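Local structure of 2-dehydro-3-deoxy-d-gluconate/2-dehydro-3-deoxy-phosphogluconate aldolase (Picrophilus torridus, 4UXD) at residues I33-A38 with Y44-I49; T214-G219 with H239-N244; I153-I156 with K162-P165. The protein is an aldolase of the dihydrodipicolinate synthetase family, folded as a TIM barrel and present as an assembly of four copies of the chain. All coordinates share one frame; numbering follows the deposited sequence.

Interaction 1: residues I33-A38 with Y44-I49; sequences ITPLDA and YNATNI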
loop_
_atom_site.group_PDB
_atom_site.type_symbol
_atom_site.label_atom_id
_atom_site.label_comp_id
_atom_site.label_asym_id
_atom_site.label_seq_id
_atom_site.Cartn_x
_atom_site.Cartn_y
_atom_site.Cartn_z
ATOM N N ILE A 33 -4.217 -27.918 8.558
ATOM C CA ILE A 33 -2.922 -27.652 9.162
ATOM C C ILE A 33 -2.058 -28.888 8.971
ATOM O O ILE A 33 -2.563 -29.995 8.787
ATOM C CB ILE A 33 -3.012 -27.317 10.663
ATOM C CG1 ILE A 33 -3.697 -28.455 11.425
ATOM C CG2 ILE A 33 -3.748 -25.998 10.868
ATOM C CD1 ILE A 33 -3.565 -28.347 12.920
ATOM N N THR A 34 -0.754 -28.693 9.020
ATOM C CA THR A 34 0.186 -29.804 9.068
ATOM C C THR A 34 0.686 -29.999 10.511
ATOM O O THR A 34 1.625 -29.313 10.923
ATOM C CB THR A 34 1.364 -29.530 8.136
ATOM O OG1 THR A 34 0.864 -29.094 6.872
ATOM C CG2 THR A 34 2.225 -30.765 7.958
ATOM N N PRO A 35 0.063 -30.919 11.283
ATOM C CA PRO A 35 0.440 -31.047 12.699
ATOM C C PRO A 35 1.930 -31.333 12.900
ATOM O O PRO A 35 2.506 -32.094 12.119
ATOM C CB PRO A 35 -0.416 -32.220 13.188
ATOM C CG PRO A 35 -1.576 -32.254 12.271
ATOM C CD PRO A 35 -1.011 -31.859 10.928
ATOM N N LEU A 36 2.531 -30.704 13.911
ATOM C CA LEU A 36 3.962 -30.835 14.181
ATOM C C LEU A 36 4.266 -31.290 15.617
ATOM O O LEU A 36 3.578 -30.919 16.580
ATOM C CB LEU A 36 4.686 -29.507 13.925
ATOM C CG LEU A 36 4.523 -28.797 12.575
ATOM C CD1 LEU A 36 5.192 -27.415 12.642
ATOM C CD2 LEU A 36 5.097 -29.630 11.421
ATOM N N ASP A 37 5.325 -32.082 15.745
ATOM C CA ASP A 37 5.795 -32.521 17.046
ATOM C C ASP A 37 6.549 -31.389 17.745
ATOM O O ASP A 37 6.686 -30.304 17.200
ATOM C CB ASP A 37 6.681 -33.768 16.904
ATOM C CG ASP A 37 7.947 -33.522 16.075
ATOM O OD1 ASP A 37 8.535 -32.423 16.130
ATOM O OD2 ASP A 37 8.374 -34.460 15.372
ATOM N N ALA A 38 7.055 -31.655 18.940
ATOM C CA ALA A 38 7.868 -30.682 19.662
ATOM C C ALA A 38 9.148 -30.265 18.910
ATOM O O ALA A 38 9.801 -29.307 19.308
ATOM C CB ALA A 38 8.230 -31.239 21.037
ATOM N N TYR A 44 2.713 -37.506 12.224
ATOM C CA TYR A 44 1.758 -38.251 11.410
ATOM C C TYR A 44 0.672 -38.909 12.245
ATOM O O TYR A 44 -0.410 -39.194 11.753
ATOM C CB TYR A 44 2.497 -39.291 10.560
ATOM C CG TYR A 44 3.178 -38.652 9.368
ATOM C CD1 TYR A 44 2.445 -38.269 8.261
ATOM C CD2 TYR A 44 4.539 -38.398 9.370
ATOM C CE1 TYR A 44 3.051 -37.674 7.181
ATOM C CE2 TYR A 44 5.151 -37.796 8.299
ATOM C CZ TYR A 44 4.398 -37.439 7.200
ATOM O OH TYR A 44 4.987 -36.845 6.105
ATOM N N ASN A 45 0.944 -39.116 13.520
ATOM C CA ASN A 45 -0.102 -39.579 14.412
ATOM C C ASN A 45 -1.165 -38.492 14.641
ATOM O O ASN A 45 -2.372 -38.769 14.586
ATOM C CB ASN A 45 0.492 -40.030 15.743
ATOM C CG ASN A 45 -0.475 -40.868 16.548
ATOM O OD1 ASN A 45 -1.201 -41.704 16.001
ATOM N ND2 ASN A 45 -0.512 -40.629 17.849
ATOM N N ALA A 46 -0.729 -37.259 14.895
ATOM C CA ALA A 46 -1.676 -36.142 15.041
ATOM C C ALA A 46 -2.424 -35.866 13.730
ATOM O O ALA A 46 -3.618 -35.567 13.746
ATOM C CB ALA A 46 -0.965 -34.892 15.511
ATOM N N THR A 47 -1.731 -35.992 12.601
ATOM C CA THR A 47 -2.365 -35.843 11.297
ATOM C C THR A 47 -3.546 -36.807 11.171
ATOM O O THR A 47 -4.539 -36.506 10.515
ATOM C CB THR A 47 -1.363 -36.096 10.151
ATOM O OG1 THR A 47 -0.261 -35.202 10.280
ATOM C CG2 THR A 47 -2.004 -35.900 8.784
ATOM N N ASN A 48 -3.427 -37.972 11.798
ATOM C CA ASN A 48 -4.504 -38.957 11.791
ATOM C C ASN A 48 -5.636 -38.506 12.714
ATOM O O ASN A 48 -6.813 -38.604 12.381
ATOM C CB ASN A 48 -3.979 -40.331 12.213
ATOM C CG ASN A 48 -4.873 -41.460 11.746
ATOM O OD1 ASN A 48 -5.770 -41.897 12.469
ATOM N ND2 ASN A 48 -4.638 -41.939 10.528
ATOM N N ILE A 49 -5.266 -37.996 13.878
ATOM C CA ILE A 49 -6.240 -37.481 14.820
ATOM C C ILE A 49 -7.087 -36.430 14.135
ATOM O O ILE A 49 -8.292 -36.368 14.345
ATOM C CB ILE A 49 -5.545 -36.907 16.060
ATOM C CG1 ILE A 49 -5.057 -38.074 16.928
ATOM C CG2 ILE A 49 -6.483 -36.005 16.855
ATOM C CD1 ILE A 49 -3.961 -37.724 17.920
#

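Interaction 2: residues T214-G219 with H239-N244; sequences TSLELG and HEYKNN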
loop_
_atom_site.group_PDB
_atom_site.type_symbol
_atom_site.label_atom_id
_atom_site.label_comp_id
_atom_site.label_asym_id
_atom_site.label_seq_id
_atom_site.Cartn_x
_atom_site.Cartn_y
_atom_site.Cartn_z
ATOM N N THR A 214 -22.438 -14.604 3.241
ATOM C CA THR A 214 -22.525 -13.665 2.124
ATOM C C THR A 214 -22.200 -14.360 0.790
ATOM O O THR A 214 -22.882 -14.143 -0.211
ATOM C CB THR A 214 -21.571 -12.453 2.337
ATOM O OG1 THR A 214 -21.974 -11.722 3.501
ATOM C CG2 THR A 214 -21.557 -11.506 1.120
ATOM N N SER A 215 -21.173 -15.210 0.786
ATOM C CA SER A 215 -20.724 -15.843 -0.447
ATOM C C SER A 215 -21.754 -16.840 -0.970
ATOM O O SER A 215 -21.981 -16.935 -2.180
ATOM C CB SER A 215 -19.382 -16.544 -0.242
ATOM O OG SER A 215 -18.393 -15.645 0.209
ATOM N N LEU A 216 -22.377 -17.587 -0.069
ATOM C CA LEU A 216 -23.440 -18.493 -0.483
ATOM C C LEU A 216 -24.605 -17.668 -1.048
ATOM O O LEU A 216 -25.175 -18.010 -2.086
ATOM C CB LEU A 216 -23.919 -19.382 0.680
ATOM C CG LEU A 216 -22.939 -20.369 1.323
ATOM C CD1 LEU A 216 -23.675 -21.336 2.264
ATOM C CD2 LEU A 216 -22.119 -21.143 0.291
ATOM N N GLU A 217 -24.946 -16.567 -0.381
ATOM C CA GLU A 217 -26.061 -15.729 -0.843
ATOM C C GLU A 217 -25.850 -15.281 -2.279
ATOM O O GLU A 217 -26.801 -15.123 -3.023
ATOM C CB GLU A 217 -26.230 -14.504 0.042
ATOM C CG GLU A 217 -27.021 -14.716 1.302
ATOM C CD GLU A 217 -27.212 -13.406 2.050
ATOM O OE1 GLU A 217 -26.616 -12.390 1.621
ATOM O OE2 GLU A 217 -27.971 -13.377 3.044
ATOM N N LEU A 218 -24.586 -15.085 -2.644
ATOM C CA LEU A 218 -24.205 -14.596 -3.960
ATOM C C LEU A 218 -23.921 -15.712 -4.975
ATOM O O LEU A 218 -23.543 -15.430 -6.116
ATOM C CB LEU A 218 -22.966 -13.706 -3.822
ATOM C CG LEU A 218 -23.144 -12.407 -3.048
ATOM C CD1 LEU A 218 -21.818 -11.715 -2.798
ATOM C CD2 LEU A 218 -24.078 -11.485 -3.807
ATOM N N GLY A 219 -24.072 -16.968 -4.554
ATOM C CA GLY A 219 -23.903 -18.092 -5.450
ATOM C C GLY A 219 -22.601 -18.885 -5.327
ATOM O O GLY A 219 -22.293 -19.678 -6.219
ATOM N N HIS A 239 -24.939 -26.575 6.009
ATOM C CA HIS A 239 -26.047 -27.521 5.911
ATOM C C HIS A 239 -27.356 -26.878 6.353
ATOM O O HIS A 239 -28.420 -27.180 5.815
ATOM C CB HIS A 239 -25.753 -28.783 6.726
ATOM C CG HIS A 239 -24.754 -29.684 6.073
ATOM N ND1 HIS A 239 -25.093 -30.917 5.551
ATOM C CD2 HIS A 239 -23.436 -29.521 5.821
ATOM C CE1 HIS A 239 -24.022 -31.474 5.020
ATOM N NE2 HIS A 239 -23.001 -30.650 5.170
ATOM N N GLU A 240 -27.270 -25.972 7.316
ATOM C CA GLU A 240 -28.440 -25.255 7.791
ATOM C C GLU A 240 -28.969 -24.307 6.723
ATOM O O GLU A 240 -30.184 -24.145 6.574
ATOM C CB GLU A 240 -28.099 -24.485 9.065
ATOM C CG GLU A 240 -28.072 -25.345 10.312
ATOM C CD GLU A 240 -29.452 -25.830 10.717
ATOM O OE1 GLU A 240 -30.453 -25.202 10.297
ATOM O OE2 GLU A 240 -29.530 -26.843 11.453
ATOM N N TYR A 241 -28.046 -23.700 5.978
ATOM C CA TYR A 241 -28.363 -22.676 4.975
ATOM C C TYR A 241 -29.478 -23.094 4.012
ATOM O O TYR A 241 -30.216 -22.251 3.500
ATOM C CB TYR A 241 -27.092 -22.330 4.180
ATOM C CG TYR A 241 -27.287 -21.275 3.109
ATOM C CD1 TYR A 241 -27.390 -19.931 3.441
ATOM C CD2 TYR A 241 -27.358 -21.621 1.770
ATOM C CE1 TYR A 241 -27.569 -18.967 2.473
ATOM C CE2 TYR A 241 -27.541 -20.658 0.792
ATOM C CZ TYR A 241 -27.642 -19.332 1.148
ATOM O OH TYR A 241 -27.816 -18.363 0.177
ATOM N N LYS A 242 -29.596 -24.402 3.785
ATOM C CA LYS A 242 -30.534 -24.961 2.811
ATOM C C LYS A 242 -31.985 -24.607 3.118
ATOM O O LYS A 242 -32.665 -23.981 2.305
ATOM C CB LYS A 242 -30.386 -26.486 2.757
ATOM C CG LYS A 242 -28.946 -26.983 2.622
ATOM C CD LYS A 242 -28.188 -26.217 1.553
ATOM C CE LYS A 242 -26.771 -26.723 1.398
ATOM N NZ LYS A 242 -25.916 -25.665 0.795
ATOM N N ASN A 243 -32.442 -25.008 4.299
ATOM C CA ASN A 243 -33.835 -24.838 4.695
ATOM C C ASN A 243 -34.040 -23.658 5.645
ATOM O O ASN A 243 -35.111 -23.050 5.650
ATOM C CB ASN A 243 -34.361 -26.135 5.333
ATOM C CG ASN A 243 -33.364 -26.769 6.301
ATOM O OD1 ASN A 243 -32.766 -26.087 7.141
ATOM N ND2 ASN A 243 -33.173 -28.085 6.175
ATOM N N ASN A 244 -33.017 -23.330 6.434
ATOM C CA ASN A 244 -33.112 -22.232 7.395
ATOM C C ASN A 244 -32.011 -21.192 7.191
ATOM O O ASN A 244 -30.923 -21.294 7.755
ATOM C CB ASN A 244 -33.067 -22.776 8.826
ATOM C CG ASN A 244 -33.564 -21.768 9.848
ATOM O OD1 ASN A 244 -33.741 -20.588 9.539
ATOM N ND2 ASN A 244 -33.781 -22.227 11.079
#

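Interaction 3: residues I153-I156 with K162-P165; sequences IYNI and KIDP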
loop_
_atom_site.group_PDB
_atom_site.type_symbol
_atom_site.label_atom_id
_atom_site.label_comp_id
_atom_site.label_asym_id
_atom_site.label_seq_id
_atom_site.Cartn_x
_atom_site.Cartn_y
_atom_site.Cartn_z
ATOM N N ILE A 153 -7.738 -23.111 -9.339
ATOM C CA ILE A 153 -6.897 -21.942 -9.179
ATOM C C ILE A 153 -7.186 -21.314 -7.822
ATOM O O ILE A 153 -8.327 -21.324 -7.336
ATOM C CB ILE A 153 -7.126 -20.947 -10.311
ATOM C CG1 ILE A 153 -6.707 -21.610 -11.623
ATOM C CG2 ILE A 153 -6.397 -19.640 -10.036
ATOM C CD1 ILE A 153 -6.072 -20.703 -12.637
ATOM N N TYR A 154 -6.131 -20.798 -7.207
ATOM C CA TYR A 154 -6.210 -20.279 -5.857
ATOM C C TYR A 154 -5.722 -18.822 -5.836
ATOM O O TYR A 154 -4.584 -18.525 -6.191
ATOM C CB TYR A 154 -5.402 -21.190 -4.950
ATOM C CG TYR A 154 -5.331 -20.860 -3.483
ATOM C CD1 TYR A 154 -6.222 -19.990 -2.868
ATOM C CD2 TYR A 154 -4.326 -21.433 -2.708
ATOM C CE1 TYR A 154 -6.101 -19.705 -1.502
ATOM C CE2 TYR A 154 -4.196 -21.170 -1.367
ATOM C CZ TYR A 154 -5.073 -20.309 -0.764
ATOM O OH TYR A 154 -4.884 -20.078 0.580
ATOM N N ASN A 155 -6.606 -17.906 -5.470
ATOM C CA ASN A 155 -6.223 -16.508 -5.461
ATOM C C ASN A 155 -6.117 -16.028 -4.026
ATOM O O ASN A 155 -7.109 -15.969 -3.322
ATOM C CB ASN A 155 -7.201 -15.648 -6.261
ATOM C CG ASN A 155 -6.842 -14.161 -6.208
ATOM O OD1 ASN A 155 -5.787 -13.743 -6.706
ATOM N ND2 ASN A 155 -7.711 -13.362 -5.582
ATOM N N ILE A 156 -4.899 -15.698 -3.608
ATOM C CA ILE A 156 -4.660 -15.226 -2.256
ATOM C C ILE A 156 -3.613 -14.091 -2.324
ATOM O O ILE A 156 -2.428 -14.311 -2.068
ATOM C CB ILE A 156 -4.237 -16.422 -1.333
ATOM C CG1 ILE A 156 -3.811 -15.947 0.055
ATOM C CG2 ILE A 156 -3.126 -17.276 -1.980
ATOM C CD1 ILE A 156 -3.968 -16.996 1.129
ATOM N N LYS A 162 -1.428 -11.527 -7.237
ATOM C CA LYS A 162 -2.847 -11.685 -7.536
ATOM C C LYS A 162 -3.017 -12.244 -8.935
ATOM O O LYS A 162 -2.187 -11.995 -9.804
ATOM C CB LYS A 162 -3.588 -10.353 -7.428
ATOM C CG LYS A 162 -3.240 -9.335 -8.509
ATOM C CD LYS A 162 -3.903 -7.993 -8.223
ATOM C CE LYS A 162 -3.500 -6.899 -9.212
ATOM N NZ LYS A 162 -4.009 -7.106 -10.597
ATOM N N ILE A 163 -4.078 -13.014 -9.145
ATOM C CA ILE A 163 -4.453 -13.416 -10.503
ATOM C C ILE A 163 -5.796 -12.745 -10.815
ATOM O O ILE A 163 -6.768 -12.898 -10.074
ATOM C CB ILE A 163 -4.506 -14.983 -10.661
ATOM C CG1 ILE A 163 -4.917 -15.366 -12.089
ATOM C CG2 ILE A 163 -5.402 -15.619 -9.589
ATOM C CD1 ILE A 163 -5.036 -16.864 -12.326
ATOM N N ASP A 164 -5.835 -11.955 -11.878
ATOM C CA ASP A 164 -7.051 -11.202 -12.208
ATOM C C ASP A 164 -8.147 -12.150 -12.668
ATOM O O ASP A 164 -7.857 -13.205 -13.231
ATOM C CB ASP A 164 -6.796 -10.165 -13.302
ATOM C CG ASP A 164 -5.856 -9.074 -12.871
ATOM O OD1 ASP A 164 -5.658 -8.906 -11.645
ATOM O OD2 ASP A 164 -5.312 -8.383 -13.761
ATOM N N PRO A 165 -9.408 -11.780 -12.434
ATOM C CA PRO A 165 -10.538 -12.542 -12.975
ATOM C C PRO A 165 -10.452 -12.822 -14.478
ATOM O O PRO A 165 -10.818 -13.903 -14.928
ATOM C CB PRO A 165 -11.727 -11.643 -12.674
ATOM C CG PRO A 165 -11.318 -10.894 -11.473
ATOM C CD PRO A 165 -9.859 -10.677 -11.567
#

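Interaction 1: residues I33-A38 with Y44-I49
Pro35 lays its ring against two consecutive residues of helix 44-56, with one corner on Ala46 and the rest on Thr47. Its CB stands 3.6 Å from Ala46 CB, carbon to carbon, each of the two residues directing its CB at the other segment. Farther round the ring, Pro35 CG passes 3.8 Å from the backbone N of Thr47, and Pro35 CD comes 3.5 Å from Thr47 OG1. The proline and threonine side chains run at roughly a right angle to each other, which lets the ring carbons CG and CD lie across the short hydroxyl branch of the threonine. Alanine suits its place because its lone methyl meets the ring with no further atoms to fit in. The closest CA atoms of the two segments, those of Pro35 and Thr47, are 5.7 Å apart.

The first torsion of Thr47 decides which branch faces the loop. With OG1 anti to the carbonyl carbon (chi1 -57°), the hydroxyl stands beside the backbone N on the proline side, while CG2 is carried round to the position anti to that N. The hydroxyl oxygen touching the proline is already engaged in a hydrogen bond with the carbonyl O of Asp43, just ahead of Tyr44. The Thr47 side chain also touches Phe82 and Phe85 of helix 76-88. Asp43 has a second role, for a backbone hydrogen bond links it to Pro35.

No hydrogen bond joins 33-38 to 44-49 directly. Proline offers no N-H, and the one side-chain oxygen it meets is spent on a neighbouring carbonyl, so what these residues contribute across the gap is van der Waals and hydrophobic contact, whose specificity lies in shape rather than in polar pairing.

Interaction 2: residues T214-G219 with H239-N244
Leu216 and Tyr241 make a CH-pi contact: Leu216 CD1 sits over one face of the phenol ring, 3.9 Å from the centroid and 22° off the ring normal. The two side chains slide past each other in opposite directions, which brings the leucine CB near the far end of the ring, 3.8 Å from Tyr241 CZ. The branched, apolar leucine can thus follow the flat ring along its length. Tyrosine reaches across because its CG is anti to the backbone N (chi1 -180°), extending the ring toward helix 212-217.

Beyond the ring the phenol oxygen, Tyr241 OH, lies 3.3 Å from Glu217 CA in van der Waals contact. The glutamate chain crosses the tyrosine at about a right angle, its CG 3.9 Å from the same hydroxyl.

Among charges, Glu217 carries its carboxylate close to that of Glu217 of the second subunit, a pairing that might raise the affinity of one of them for a proton.

Gly219 follows helix 212-217 in a Schellman motif, its positive phi being easy for glycine, and its N bonds to Leu216 O. Leu216 and Glu217 against Tyr241 join neighbouring helical regions on the outside of a TIM barrel.

Interaction 3: residues I153-I156 with K162-P165
At the C-terminal end of strand 150-155 in the TIM barrel, Ile153 and Asn155 meet Ile163, which lies in the loop leading to helix 165-174. Alternate strand residues face this loop, while Tyr154 between them points the other way and hydrogen bonds to Ser67 and to a bound glycerol. The contact therefore lies on the outer side of the strand, under the helical layer.

Its apolar half is a pair of isoleucines crossing at about a right angle, Ile153 CG2 being 3.8 Å from Ile163 CD1. Both are buried and touch helix 133-144, and branched aliphatic chains suit this meeting of strand, loop and helix. The other branch of the loop isoleucine turns to the asparagine, its CG2 lying 3.8 Å from Asn155 CB.

The polar half is one straight bond. With CG anti to the backbone N (chi1 177°), Asn155 OD1 accepts from Ile163 N at 3.1 Å, and the angle at hydrogen is 174°. The donor is tilted 28° from the carbonyl plane. At its other end the amide gives ND2 to Asp183 OD2, which should fix its rotation, a task that suits asparagine, whose short amide carries an acceptor and a donor close to the backbone.

Beyond the buried part, the loop braces itself with a salt bridge, in which Lys162 NZ lies 2.7 Å from Asp164 OD1, on the syn lone pair.

In the fold
Interactions 1 and 3 are both local and buried: each folds a loop that follows a barrel strand back on a neighbouring element, the next helix in interaction 1 and the strand just left in interaction 3. They lie on opposite sides of the chain's centre, about 29 Å apart between centres. Interaction 2, the farthest from that centre and only partly buried, joins two outer helical regions beside the second subunit. Their segments share no helix or strand, though helix 188-195 borders both interactions 2 and 3. Interaction 1 is van der Waals contact without a hydrogen bond, interaction 2 turns on an aromatic face, and interaction 3, near bound glycerol, alone adds a clear hydrogen bond across its segments.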